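Local coordinates for protein glia-derived nexin (Homo sapiens, PDB 4DY0) that inhibits serine proteases such as thrombin, trypsin and urokinase, binds heparin, and promotes neurite extension by blocking thrombin, at residues Met45-Ala50 with Tyr64-Val69; Val168-Leu173 with Ala324-Ser329; Trp174-Gln179 with Gln203-Arg208; Tyr220-Leu225 with Asp259-Ile264. All blocks are in the same frame, centred on the assembly; numbering follows the deposited sequence.

Overall arrangement
Within one serpin domain, contacts 2, 3 and 4 form a connected run, while contact 1 stands apart. Contact 1 ties together helix-bundle segments near the bound heparin fragment, the side chain of Val66 lying about 12 Å from a sulfated sugar. Contact 2 joins two parallel strands of sheet A, its centre 29 Å from that of contact 1. Contacts 2 and 3, centres 17 Å apart, meet where the indole Trp174 NE1 reaches Ser329 O at 2.8 Å, probably a hydrogen bond. Contact 3 joins contact 4, 16 Å away between centres, through the salt bridge from Arg208 NE to Glu224 OE1, 2.9 Å long. All four lie away from the predicted reactive bond, Arg346-Ser347.

Contact 1: residues Met45-Ala50 with Tyr64-Val69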
loop_
_atom_site.group_PDB
_atom_site.type_symbol
_atom_site.label_atom_id
_atom_site.label_comp_id
_atom_site.label_asym_id
_atom_site.label_seq_id
_atom_site.Cartn_x
_atom_site.Cartn_y
_atom_site.Cartn_z
ATOM N N MET A 45 13.140 5.631 5.523
ATOM C CA MET A 45 13.564 5.185 6.838
ATOM C C MET A 45 14.945 4.539 6.782
ATOM O O MET A 45 15.838 4.902 7.543
ATOM C CB MET A 45 12.539 4.207 7.415
ATOM C CG MET A 45 11.260 4.885 7.893
ATOM S SD MET A 45 9.796 3.826 7.866
ATOM C CE MET A 45 10.440 2.335 8.611
ATOM N N LEU A 46 15.113 3.586 5.871
ATOM C CA LEU A 46 16.388 2.885 5.710
ATOM C C LEU A 46 17.494 3.785 5.157
ATOM O O LEU A 46 18.669 3.575 5.441
ATOM C CB LEU A 46 16.218 1.665 4.801
ATOM C CG LEU A 46 15.392 0.510 5.363
ATOM C CD1 LEU A 46 15.268 -0.596 4.341
ATOM C CD2 LEU A 46 16.026 -0.015 6.633
ATOM N N GLN A 47 17.126 4.781 4.357
ATOM C CA GLN A 47 18.135 5.661 3.785
ATOM C C GLN A 47 18.809 6.484 4.886
ATOM O O GLN A 47 19.990 6.810 4.797
ATOM C CB GLN A 47 17.528 6.577 2.728
ATOM C CG GLN A 47 18.482 6.878 1.589
ATOM C CD GLN A 47 18.101 8.123 0.817
ATOM O OE1 GLN A 47 18.335 9.243 1.271
ATOM N NE2 GLN A 47 17.521 7.934 -0.366
ATOM N N LEU A 48 18.040 6.800 5.923
ATOM C CA LEU A 48 18.532 7.541 7.076
ATOM C C LEU A 48 19.724 6.870 7.751
ATOM O O LEU A 48 20.545 7.541 8.376
ATOM C CB LEU A 48 17.403 7.713 8.097
ATOM C CG LEU A 48 16.678 9.059 8.229
ATOM C CD1 LEU A 48 16.848 9.948 7.007
ATOM C CD2 LEU A 48 15.202 8.826 8.543
ATOM N N GLY A 49 19.819 5.548 7.633
ATOM C CA GLY A 49 20.852 4.799 8.340
ATOM C C GLY A 49 21.938 4.230 7.450
ATOM O O GLY A 49 22.973 3.775 7.938
ATOM N N ALA A 50 21.703 4.256 6.141
ATOM C CA ALA A 50 22.632 3.662 5.178
ATOM C C ALA A 50 23.856 4.535 4.909
ATOM O O ALA A 50 23.848 5.739 5.163
ATOM C CB ALA A 50 21.912 3.352 3.864
ATOM N N TYR A 64 16.104 10.253 -5.050
ATOM C CA TYR A 64 16.291 11.405 -4.170
ATOM C C TYR A 64 16.903 11.006 -2.835
ATOM O O TYR A 64 16.841 9.842 -2.434
ATOM C CB TYR A 64 14.974 12.150 -3.940
ATOM C CG TYR A 64 13.906 11.343 -3.234
ATOM C CD1 TYR A 64 12.892 10.723 -3.953
ATOM C CD2 TYR A 64 13.904 11.210 -1.850
ATOM C CE1 TYR A 64 11.908 9.996 -3.321
ATOM C CE2 TYR A 64 12.920 10.476 -1.205
ATOM C CZ TYR A 64 11.926 9.873 -1.948
ATOM O OH TYR A 64 10.941 9.142 -1.325
ATOM N N GLY A 65 17.500 11.978 -2.155
ATOM C CA GLY A 65 18.055 11.752 -0.826
ATOM C C GLY A 65 17.144 12.343 0.232
ATOM O O GLY A 65 16.580 13.423 0.041
ATOM N N VAL A 66 16.990 11.638 1.348
ATOM C CA VAL A 66 16.130 12.116 2.423
ATOM C C VAL A 66 16.659 13.418 3.018
ATOM O O VAL A 66 15.890 14.342 3.281
ATOM C CB VAL A 66 15.961 11.067 3.531
ATOM C CG1 VAL A 66 15.139 11.641 4.673
ATOM C CG2 VAL A 66 15.296 9.825 2.974
ATOM N N ASN A 67 17.971 13.485 3.229
ATOM C CA ASN A 67 18.614 14.717 3.679
ATOM C C ASN A 67 18.403 15.820 2.653
ATOM O O ASN A 67 18.895 15.726 1.531
ATOM C CB ASN A 67 20.116 14.508 3.884
ATOM C CG ASN A 67 20.439 13.749 5.154
ATOM O OD1 ASN A 67 19.558 13.189 5.803
ATOM N ND2 ASN A 67 21.718 13.724 5.514
ATOM N N GLY A 68 17.670 16.859 3.031
ATOM C CA GLY A 68 17.419 17.963 2.114
ATOM C C GLY A 68 16.067 17.879 1.437
ATOM O O GLY A 68 15.723 18.720 0.608
ATOM N N VAL A 69 15.296 16.858 1.784
ATOM C CA VAL A 69 13.914 16.768 1.334
ATOM C C VAL A 69 13.030 16.334 2.497
ATOM O O VAL A 69 11.806 16.325 2.393
ATOM C CB VAL A 69 13.765 15.808 0.135
ATOM C CG1 VAL A 69 12.335 15.317 0.014
ATOM C CG2 VAL A 69 14.204 16.498 -1.146
#
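Gln47 turns its amide on the backbone of Tyr64-Val66, giving one bond to it and taking one from it, and so bridges two segments of the serpin helix bundle: the late part of helix 36-47 and the loop that leads from helix 52-62 to helix 70-81. Two bonds make the bridge. Val66 N gives its hydrogen to Gln47 OE1 over 2.7 Å, nearly straight but tilted 27° from the plane of the side-chain carbonyl. Gln47 NE2 in turn donates to Tyr64 O at 2.9 Å, and here the fit is flat, the acceptor lying in the plane of the glutamine amide and the donor in the carbonyl plane of Tyr64. A glutamine suits the place because its chain, extended beyond CG, carries one donor and one acceptor across to the loop. A leucine in its place would probably leave Val66 N and Tyr64 O without these mates, and the loop less firmly fixed to the helix. Val66 also packs its CG2 against the same amide, 3.5 Å from Gln47 OE1. Farther out, Gln47 is flanked by Lys55 and Met62 of helix 52-62, while Leu48 leans on Asn111 and Phe115 of helix 105-115. Val69 N bonds back to Val66 O, and Val69 holds the N-cap position of helix 70-81. Beside the amide bridge, Leu48 and Val66 cross at about a right angle, with Leu48 CD1 against Val66 CG1 at 3.4 Å.

Contact 2: residues Val168-Leu173 with Ala324-Ser329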
loop_
_atom_site.group_PDB
_atom_site.type_symbol
_atom_site.label_atom_id
_atom_site.label_comp_id
_atom_site.label_asym_id
_atom_site.label_seq_id
_atom_site.Cartn_x
_atom_site.Cartn_y
_atom_site.Cartn_z
ATOM N N VAL A 168 -0.577 -0.547 7.442
ATOM C CA VAL A 168 -1.558 0.475 7.078
ATOM C C VAL A 168 -2.990 -0.057 7.174
ATOM O O VAL A 168 -3.297 -1.128 6.648
ATOM C CB VAL A 168 -1.315 1.012 5.651
ATOM C CG1 VAL A 168 -2.203 2.221 5.386
ATOM C CG2 VAL A 168 0.146 1.377 5.459
ATOM N N TYR A 169 -3.858 0.689 7.854
ATOM C CA TYR A 169 -5.271 0.321 7.955
ATOM C C TYR A 169 -6.155 1.488 7.560
ATOM O O TYR A 169 -5.813 2.641 7.811
ATOM C CB TYR A 169 -5.645 -0.138 9.370
ATOM C CG TYR A 169 -7.139 -0.320 9.533
ATOM C CD1 TYR A 169 -7.752 -1.519 9.190
ATOM C CD2 TYR A 169 -7.942 0.716 9.996
ATOM C CE1 TYR A 169 -9.120 -1.687 9.317
ATOM C CE2 TYR A 169 -9.314 0.558 10.129
ATOM C CZ TYR A 169 -9.896 -0.646 9.788
ATOM O OH TYR A 169 -11.256 -0.816 9.913
ATOM N N PHE A 170 -7.301 1.188 6.953
ATOM C CA PHE A 170 -8.225 2.231 6.537
ATOM C C PHE A 170 -9.643 1.690 6.339
ATOM O O PHE A 170 -9.837 0.527 5.965
ATOM C CB PHE A 170 -7.710 2.903 5.258
ATOM C CG PHE A 170 -8.624 3.964 4.709
ATOM C CD1 PHE A 170 -8.621 5.244 5.239
ATOM C CD2 PHE A 170 -9.477 3.685 3.654
ATOM C CE1 PHE A 170 -9.463 6.226 4.734
ATOM C CE2 PHE A 170 -10.322 4.662 3.142
ATOM C CZ PHE A 170 -10.312 5.934 3.683
ATOM N N LYS A 171 -10.631 2.534 6.618
ATOM C CA LYS A 171 -12.021 2.219 6.302
ATOM C C LYS A 171 -12.746 3.456 5.787
ATOM O O LYS A 171 -13.248 3.468 4.662
ATOM C CB LYS A 171 -12.755 1.634 7.506
ATOM C CG LYS A 171 -14.175 1.210 7.176
ATOM C CD LYS A 171 -14.981 0.867 8.413
ATOM C CE LYS A 171 -16.395 0.467 8.028
ATOM N NZ LYS A 171 -17.180 -0.006 9.198
ATOM N N GLY A 172 -12.793 4.499 6.609
ATOM C CA GLY A 172 -13.385 5.772 6.199
ATOM C C GLY A 172 -14.890 5.714 6.003
ATOM O O GLY A 172 -15.519 4.693 6.269
ATOM N N LEU A 173 -15.467 6.817 5.542
ATOM C CA LEU A 173 -16.900 6.886 5.304
ATOM C C LEU A 173 -17.169 7.437 3.908
ATOM O O LEU A 173 -16.608 8.461 3.518
ATOM C CB LEU A 173 -17.578 7.757 6.368
ATOM C CG LEU A 173 -17.593 7.208 7.801
ATOM C CD1 LEU A 173 -17.894 8.304 8.816
ATOM C CD2 LEU A 173 -18.589 6.063 7.937
ATOM N N ALA A 324 -1.228 -4.581 4.756
ATOM C CA ALA A 324 -2.219 -3.577 4.401
ATOM C C ALA A 324 -3.602 -4.172 4.564
ATOM O O ALA A 324 -3.839 -5.322 4.197
ATOM C CB ALA A 324 -2.005 -3.091 2.969
ATOM N N LYS A 325 -4.514 -3.385 5.122
ATOM C CA LYS A 325 -5.850 -3.876 5.419
ATOM C C LYS A 325 -6.881 -2.772 5.226
ATOM O O LYS A 325 -6.811 -1.728 5.871
ATOM C CB LYS A 325 -5.900 -4.415 6.850
ATOM C CG LYS A 325 -7.259 -4.925 7.296
ATOM C CD LYS A 325 -7.118 -5.764 8.559
ATOM C CE LYS A 325 -8.462 -6.193 9.099
ATOM N NZ LYS A 325 -8.304 -7.109 10.263
ATOM N N ILE A 326 -7.825 -3.007 4.322
ATOM C CA ILE A 326 -8.899 -2.058 4.076
ATOM C C ILE A 326 -10.250 -2.765 4.119
ATOM O O ILE A 326 -10.416 -3.840 3.550
ATOM C CB ILE A 326 -8.731 -1.352 2.712
ATOM C CG1 ILE A 326 -9.868 -0.352 2.487
ATOM C CG2 ILE A 326 -8.689 -2.371 1.586
ATOM C CD1 ILE A 326 -9.854 0.293 1.121
ATOM N N GLU A 327 -11.210 -2.170 4.815
ATOM C CA GLU A 327 -12.562 -2.700 4.807
ATOM C C GLU A 327 -13.456 -1.889 3.878
ATOM O O GLU A 327 -13.441 -0.658 3.895
ATOM C CB GLU A 327 -13.163 -2.738 6.212
ATOM C CG GLU A 327 -14.616 -3.198 6.203
ATOM C CD GLU A 327 -15.221 -3.313 7.589
ATOM O OE1 GLU A 327 -16.415 -3.671 7.682
ATOM O OE2 GLU A 327 -14.508 -3.049 8.579
ATOM N N VAL A 328 -14.224 -2.588 3.056
ATOM C CA VAL A 328 -15.179 -1.940 2.178
ATOM C C VAL A 328 -16.589 -2.280 2.644
ATOM O O VAL A 328 -17.002 -3.438 2.588
ATOM C CB VAL A 328 -14.973 -2.383 0.721
ATOM C CG1 VAL A 328 -16.009 -1.745 -0.180
ATOM C CG2 VAL A 328 -13.568 -2.017 0.267
ATOM N N SER A 329 -17.318 -1.271 3.114
ATOM C CA SER A 329 -18.642 -1.487 3.697
ATOM C C SER A 329 -19.659 -0.442 3.243
ATOM O O SER A 329 -19.364 0.390 2.382
ATOM C CB SER A 329 -18.546 -1.493 5.222
ATOM O OG SER A 329 -19.735 -1.991 5.810
HETATM O O HOH W 1 -13.643 1.656 2.681
HETATM O O HOH W 2 -15.984 -1.627 10.798
#
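Lys171 and Glu327 run side by side in the same direction, both fully extended, at the end of a pair of strands whose axes differ by only 3°. Each chain leaves with CG anti to its own N (chi1 -176° for the lysine, 176° for the glutamate), which sends both out together, Glu327 also running alongside Tyr169. Yet Lys171 NZ stops 4.0 Å from Glu327 OE1, beyond a salt bridge, and a water joins them instead: it accepts from Lys171 NZ at 2.6 Å and donates to Glu327 OE2. A second water links the carbonyls Lys171 O and Glu327 O where the direct ladder ends. Before that point Lys325 N, Phe170 N and Glu327 N bond to Val168 O, Lys325 O and Phe170 O in turn. On one face the aliphatic part of Lys325 meets the Tyr169 ring at its edge, Lys325 CG lying in the ring plane 3.9 Å from Tyr169 CD1, before Lys325 NZ goes on to Met145 O. On the other face Phe170 and Ile326 pack together with Phe372 of strand 369-376, and Ile326 CG1 sits at the edge of the Phe170 ring, 4.2 Å from Phe170 CD2. Gly172 N lies over that ring's face, and a side chain on Gly172 would run into Phe170 CZ. Apolar residues, from Ala324 to Phe170, suit the face packed on Phe372, while Tyr169 and Lys325, partly exposed, suit the other. Strands 162-170 and 319-328 are the central pair of native serpin sheet A, between which, as in other inhibitory serpins, the cleaved reactive-centre loop would insert.

Contact 3: residues Trp174-Gln179 with Gln203-Arg208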
loop_
_atom_site.group_PDB
_atom_site.type_symbol
_atom_site.label_atom_id
_atom_site.label_comp_id
_atom_site.label_asym_id
_atom_site.label_seq_id
_atom_site.Cartn_x
_atom_site.Cartn_y
_atom_site.Cartn_z
ATOM N N TRP A 174 -18.022 6.753 3.152
ATOM C CA TRP A 174 -18.319 7.180 1.787
ATOM C C TRP A 174 -18.967 8.554 1.796
ATOM O O TRP A 174 -19.754 8.875 2.691
ATOM C CB TRP A 174 -19.254 6.189 1.086
ATOM C CG TRP A 174 -18.690 4.813 0.895
ATOM C CD1 TRP A 174 -19.188 3.643 1.401
ATOM C CD2 TRP A 174 -17.525 4.457 0.139
ATOM N NE1 TRP A 174 -18.405 2.584 1.009
ATOM C CE2 TRP A 174 -17.377 3.055 0.234
ATOM C CE3 TRP A 174 -16.594 5.185 -0.606
ATOM C CZ2 TRP A 174 -16.337 2.370 -0.389
ATOM C CZ3 TRP A 174 -15.558 4.504 -1.225
ATOM C CH2 TRP A 174 -15.438 3.109 -1.113
ATOM N N LYS A 175 -18.634 9.373 0.804
ATOM C CA LYS A 175 -19.354 10.617 0.608
ATOM C C LYS A 175 -20.818 10.272 0.356
ATOM O O LYS A 175 -21.724 10.923 0.878
ATOM C CB LYS A 175 -18.773 11.400 -0.565
ATOM C CG LYS A 175 -19.596 12.613 -0.964
ATOM C CD LYS A 175 -18.889 13.429 -2.033
ATOM C CE LYS A 175 -19.769 14.559 -2.536
ATOM N NZ LYS A 175 -19.090 15.340 -3.601
ATOM N N SER A 176 -21.036 9.229 -0.439
ATOM C CA SER A 176 -22.375 8.722 -0.702
ATOM C C SER A 176 -22.502 7.279 -0.214
ATOM O O SER A 176 -21.954 6.358 -0.814
ATOM C CB SER A 176 -22.702 8.816 -2.190
ATOM O OG SER A 176 -24.020 8.358 -2.429
ATOM N N ARG A 177 -23.231 7.092 0.879
ATOM C CA ARG A 177 -23.324 5.793 1.531
ATOM C C ARG A 177 -24.025 4.755 0.669
ATOM O O ARG A 177 -24.762 5.095 -0.253
ATOM C CB ARG A 177 -24.075 5.920 2.855
ATOM C CG ARG A 177 -25.579 6.123 2.700
ATOM C CD ARG A 177 -26.229 6.418 4.046
ATOM N NE ARG A 177 -27.642 6.771 3.924
ATOM C CZ ARG A 177 -28.368 7.293 4.910
ATOM N NH1 ARG A 177 -27.815 7.529 6.093
ATOM N NH2 ARG A 177 -29.647 7.584 4.712
ATOM N N PHE A 178 -23.780 3.486 0.981
ATOM C CA PHE A 178 -24.585 2.395 0.451
ATOM C C PHE A 178 -25.642 2.044 1.487
ATOM O O PHE A 178 -25.423 2.218 2.686
ATOM C CB PHE A 178 -23.725 1.161 0.190
ATOM C CG PHE A 178 -22.733 1.328 -0.923
ATOM C CD1 PHE A 178 -21.503 1.920 -0.687
ATOM C CD2 PHE A 178 -23.021 0.869 -2.199
ATOM C CE1 PHE A 178 -20.587 2.068 -1.704
ATOM C CE2 PHE A 178 -22.107 1.012 -3.225
ATOM C CZ PHE A 178 -20.890 1.613 -2.979
ATOM N N GLN A 179 -26.786 1.550 1.030
ATOM C CA GLN A 179 -27.847 1.157 1.944
ATOM C C GLN A 179 -27.919 -0.354 2.104
ATOM O O GLN A 179 -27.987 -1.086 1.116
ATOM C CB GLN A 179 -29.190 1.730 1.490
ATOM C CG GLN A 179 -29.300 3.226 1.732
ATOM C CD GLN A 179 -30.644 3.790 1.335
ATOM O OE1 GLN A 179 -31.131 3.545 0.233
ATOM N NE2 GLN A 179 -31.250 4.559 2.234
ATOM N N GLN A 203 -25.754 0.787 -5.213
ATOM C CA GLN A 203 -26.455 2.056 -5.172
ATOM C C GLN A 203 -26.463 2.699 -6.552
ATOM O O GLN A 203 -25.538 2.514 -7.344
ATOM C CB GLN A 203 -25.812 3.000 -4.158
ATOM C CG GLN A 203 -24.613 3.756 -4.696
ATOM C CD GLN A 203 -24.083 4.770 -3.710
ATOM O OE1 GLN A 203 -24.424 5.952 -3.777
ATOM N NE2 GLN A 203 -23.256 4.313 -2.775
ATOM N N LEU A 204 -27.523 3.444 -6.834
ATOM C CA LEU A 204 -27.626 4.205 -8.062
ATOM C C LEU A 204 -27.341 5.652 -7.700
ATOM O O LEU A 204 -28.052 6.247 -6.890
ATOM C CB LEU A 204 -29.035 4.081 -8.640
ATOM C CG LEU A 204 -29.219 4.270 -10.147
ATOM C CD1 LEU A 204 -30.699 4.448 -10.480
ATOM C CD2 LEU A 204 -28.407 5.446 -10.661
ATOM N N SER A 205 -26.295 6.217 -8.288
ATOM C CA SER A 205 -25.855 7.551 -7.912
ATOM C C SER A 205 -24.881 8.101 -8.951
ATOM O O SER A 205 -24.534 7.408 -9.905
ATOM C CB SER A 205 -25.206 7.508 -6.526
ATOM O OG SER A 205 -24.782 8.790 -6.109
ATOM N N VAL A 206 -24.448 9.344 -8.767
ATOM C CA VAL A 206 -23.512 9.970 -9.692
ATOM C C VAL A 206 -22.073 9.730 -9.245
ATOM O O VAL A 206 -21.701 10.040 -8.116
ATOM C CB VAL A 206 -23.767 11.495 -9.834
ATOM C CG1 VAL A 206 -22.815 12.107 -10.855
ATOM C CG2 VAL A 206 -25.215 11.765 -10.232
ATOM N N PHE A 207 -21.271 9.161 -10.136
ATOM C CA PHE A 207 -19.861 8.915 -9.862
ATOM C C PHE A 207 -19.043 9.249 -11.098
ATOM O O PHE A 207 -19.508 9.074 -12.227
ATOM C CB PHE A 207 -19.621 7.447 -9.498
ATOM C CG PHE A 207 -20.170 7.048 -8.159
ATOM C CD1 PHE A 207 -19.530 7.431 -6.992
ATOM C CD2 PHE A 207 -21.318 6.278 -8.069
ATOM C CE1 PHE A 207 -20.031 7.062 -5.755
ATOM C CE2 PHE A 207 -21.823 5.902 -6.839
ATOM C CZ PHE A 207 -21.177 6.293 -5.679
ATOM N N ARG A 208 -17.824 9.727 -10.883
ATOM C CA ARG A 208 -16.895 9.925 -11.981
ATOM C C ARG A 208 -16.415 8.566 -12.478
ATOM O O ARG A 208 -15.980 7.724 -11.694
ATOM C CB ARG A 208 -15.718 10.795 -11.537
ATOM C CG ARG A 208 -16.055 12.283 -11.481
ATOM C CD ARG A 208 -15.131 13.049 -10.540
ATOM N NE ARG A 208 -13.721 12.840 -10.854
ATOM C CZ ARG A 208 -13.045 13.541 -11.758
ATOM N NH1 ARG A 208 -11.763 13.279 -11.976
ATOM N NH2 ARG A 208 -13.651 14.502 -12.445
#
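Gln203 reaches from strand 195-213 into the loop of Trp174-Gln179, and its amide is gripped from several sides. Ser176 OG donates to Gln203 OE1 at 2.8 Å, lying in the carbonyl plane on a lone pair. In return Gln203 NE2 donates to Ser176 O over 3.1 Å, almost straight at 173°, although the nitrogen stands above the plane of that carbonyl and misses its lone pairs. A single serine thus answers both ends of the amide. Arg177 O is as near to Gln203 NE2, but the angle is too poor for a bond. The other N-H of the amide is turned to the Phe178 ring: Gln203 NE2 sits 3.3 Å above the ring plane, over its centre, with the amide upright at 90° to the ring, a geometry consistent with an amino-aromatic contact. The glutamine gets there with CG lodged between its backbone N and carbonyl carbon (chi1 83°). Behind it, Phe178 CE1 rests 3.5 Å above the Trp174 indole, which also stacks with Tyr227. Trp174 NE1 is itself satisfied by Ser329 O. This tryptophan belongs to the breach, the top of sheet A where loop insertion begins in serpins. The chemistry implies that the loop is held to the strand by directional bonds to one amide, with an aromatic face probably serving its remaining hydrogen.

Contact 4: residues Tyr220-Leu225 with Asp259-Ile264; sequences YNFIEL and DSWMSI
Phe222 and Trp261 stack face to face, joining strand 219-226 of serpin sheet B to the last turn of helix 255-262. The phenyl ring and the five-membered ring of the indole lie 3.9 Å apart between centroids, with planes 14° apart. Phe222 takes a chi1 of 47°, CG between backbone N and carbonyl carbon, which raises the ring toward the helix. Apolar contact extends the stack: Phe222 CE1 touches Trp261 CB at 3.5 Å, and Ile264 CG2 approaches Phe222 CZ at 4.1 Å. Tyr220 pairs obliquely with the indole: the side chains cross at about a right angle, ring planes 66° apart, with Tyr220 CE1 3.7 Å from Trp261 CZ2. The one hydrogen bond runs from Trp261 NE1 to Tyr220 OH, 2.9 Å long, with the oxygen close to the indole plane. Tryptophan suits the site because a broad apolar face and an N-H at the edge serve two partners at once. A valine here would probably leave Tyr220 OH without this donor and open a gap above the Phe222 ring. Nearby, Glu224 is engaged by Arg208. The chemistry implies that within these segments the helix is joined to the strand by an aromatic cluster, whose buried indole nitrogen is satisfied by the phenol.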
loop_
_atom_site.group_PDB
_atom_site.type_symbol
_atom_site.label_atom_id
_atom_site.label_comp_id
_atom_site.label_asym_id
_atom_site.label_seq_id
_atom_site.Cartn_x
_atom_site.Cartn_y
_atom_site.Cartn_z
ATOM N N TYR A 220 -10.743 -1.549 -20.619
ATOM C CA TYR A 220 -11.177 -1.715 -19.245
ATOM C C TYR A 220 -11.898 -0.468 -18.749
ATOM O O TYR A 220 -11.731 0.619 -19.313
ATOM C CB TYR A 220 -9.992 -2.070 -18.337
ATOM C CG TYR A 220 -8.939 -0.990 -18.185
ATOM C CD1 TYR A 220 -8.989 -0.093 -17.130
ATOM C CD2 TYR A 220 -7.880 -0.888 -19.081
ATOM C CE1 TYR A 220 -8.027 0.884 -16.973
ATOM C CE2 TYR A 220 -6.909 0.095 -18.935
ATOM C CZ TYR A 220 -6.989 0.976 -17.874
ATOM O OH TYR A 220 -6.039 1.960 -17.709
ATOM N N ASN A 221 -12.707 -0.639 -17.704
ATOM C CA ASN A 221 -13.483 0.455 -17.126
ATOM C C ASN A 221 -12.945 0.839 -15.757
ATOM O O ASN A 221 -12.369 0.007 -15.057
ATOM C CB ASN A 221 -14.957 0.058 -16.993
ATOM C CG ASN A 221 -15.587 -0.316 -18.325
ATOM O OD1 ASN A 221 -15.608 0.479 -19.266
ATOM N ND2 ASN A 221 -16.113 -1.531 -18.406
ATOM N N PHE A 222 -13.135 2.097 -15.373
ATOM C CA PHE A 222 -12.696 2.551 -14.059
ATOM C C PHE A 222 -13.644 3.570 -13.447
ATOM O O PHE A 222 -14.322 4.315 -14.153
ATOM C CB PHE A 222 -11.268 3.107 -14.115
ATOM C CG PHE A 222 -11.030 4.052 -15.255
ATOM C CD1 PHE A 222 -11.216 5.416 -15.090
ATOM C CD2 PHE A 222 -10.623 3.576 -16.491
ATOM C CE1 PHE A 222 -11.003 6.288 -16.135
ATOM C CE2 PHE A 222 -10.404 4.443 -17.543
ATOM C CZ PHE A 222 -10.596 5.801 -17.368
ATOM N N ILE A 223 -13.684 3.599 -12.122
ATOM C CA ILE A 223 -14.596 4.476 -11.418
ATOM C C ILE A 223 -13.945 5.067 -10.171
ATOM O O ILE A 223 -13.082 4.443 -9.551
ATOM C CB ILE A 223 -15.889 3.729 -11.036
ATOM C CG1 ILE A 223 -16.895 4.689 -10.393
ATOM C CG2 ILE A 223 -15.578 2.559 -10.119
ATOM C CD1 ILE A 223 -18.313 4.148 -10.376
ATOM N N GLU A 224 -14.359 6.280 -9.815
ATOM C CA GLU A 224 -13.906 6.917 -8.585
ATOM C C GLU A 224 -15.030 6.999 -7.549
ATOM O O GLU A 224 -16.116 7.504 -7.828
ATOM C CB GLU A 224 -13.357 8.313 -8.871
ATOM C CG GLU A 224 -12.749 8.984 -7.648
ATOM C CD GLU A 224 -12.326 10.415 -7.917
ATOM O OE1 GLU A 224 -13.090 11.151 -8.582
ATOM O OE2 GLU A 224 -11.230 10.806 -7.458
ATOM N N LEU A 225 -14.762 6.487 -6.356
ATOM C CA LEU A 225 -15.713 6.560 -5.260
ATOM C C LEU A 225 -15.094 7.385 -4.147
ATOM O O LEU A 225 -14.227 6.901 -3.425
ATOM C CB LEU A 225 -16.036 5.164 -4.739
ATOM C CG LEU A 225 -16.699 4.160 -5.676
ATOM C CD1 LEU A 225 -15.909 4.015 -6.957
ATOM C CD2 LEU A 225 -16.792 2.829 -4.965
ATOM N N ASP A 259 -3.205 9.613 -13.623
ATOM C CA ASP A 259 -3.394 10.961 -14.151
ATOM C C ASP A 259 -4.210 10.903 -15.436
ATOM O O ASP A 259 -5.064 11.745 -15.687
ATOM C CB ASP A 259 -2.051 11.641 -14.420
ATOM C CG ASP A 259 -1.262 11.898 -13.151
ATOM O OD1 ASP A 259 -1.836 11.763 -12.049
ATOM O OD2 ASP A 259 -0.064 12.236 -13.254
ATOM N N SER A 260 -3.946 9.891 -16.248
ATOM C CA SER A 260 -4.679 9.718 -17.488
ATOM C C SER A 260 -6.163 9.495 -17.199
ATOM O O SER A 260 -7.017 10.085 -17.856
ATOM C CB SER A 260 -4.099 8.557 -18.296
ATOM O OG SER A 260 -4.796 8.391 -19.514
ATOM N N TRP A 261 -6.468 8.653 -16.212
ATOM C CA TRP A 261 -7.861 8.410 -15.846
ATOM C C TRP A 261 -8.531 9.723 -15.470
ATOM O O TRP A 261 -9.649 10.003 -15.896
ATOM C CB TRP A 261 -7.988 7.416 -14.682
ATOM C CG TRP A 261 -7.471 6.035 -14.969
ATOM C CD1 TRP A 261 -7.109 5.527 -16.184
ATOM C CD2 TRP A 261 -7.287 4.975 -14.022
ATOM N NE1 TRP A 261 -6.692 4.226 -16.048
ATOM C CE2 TRP A 261 -6.794 3.862 -14.731
ATOM C CE3 TRP A 261 -7.483 4.862 -12.641
ATOM C CZ2 TRP A 261 -6.497 2.648 -14.107
ATOM C CZ3 TRP A 261 -7.188 3.659 -12.023
ATOM C CH2 TRP A 261 -6.700 2.569 -12.755
ATOM N N MET A 262 -7.833 10.527 -14.672
ATOM C CA MET A 262 -8.369 11.800 -14.196
ATOM C C MET A 262 -8.901 12.680 -15.327
ATOM O O MET A 262 -9.907 13.368 -15.166
ATOM C CB MET A 262 -7.307 12.563 -13.400
ATOM C CG MET A 262 -6.851 11.865 -12.125
ATOM S SD MET A 262 -8.201 11.579 -10.967
ATOM C CE MET A 262 -7.307 11.012 -9.522
ATOM N N SER A 263 -8.225 12.660 -16.470
ATOM C CA SER A 263 -8.623 13.497 -17.598
ATOM C C SER A 263 -9.581 12.781 -18.550
ATOM O O SER A 263 -9.900 13.295 -19.623
ATOM C CB SER A 263 -7.393 14.005 -18.356
ATOM O OG SER A 263 -6.542 12.933 -18.717
ATOM N N ILE A 264 -10.033 11.596 -18.155
ATOM C CA ILE A 264 -11.011 10.855 -18.946
ATOM C C ILE A 264 -12.333 10.709 -18.204
ATOM O O ILE A 264 -13.400 10.685 -18.820
ATOM C CB ILE A 264 -10.509 9.452 -19.303
ATOM C CG1 ILE A 264 -9.224 9.532 -20.127
ATOM C CG2 ILE A 264 -11.589 8.683 -20.053
ATOM C CD1 ILE A 264 -8.597 8.173 -20.393
#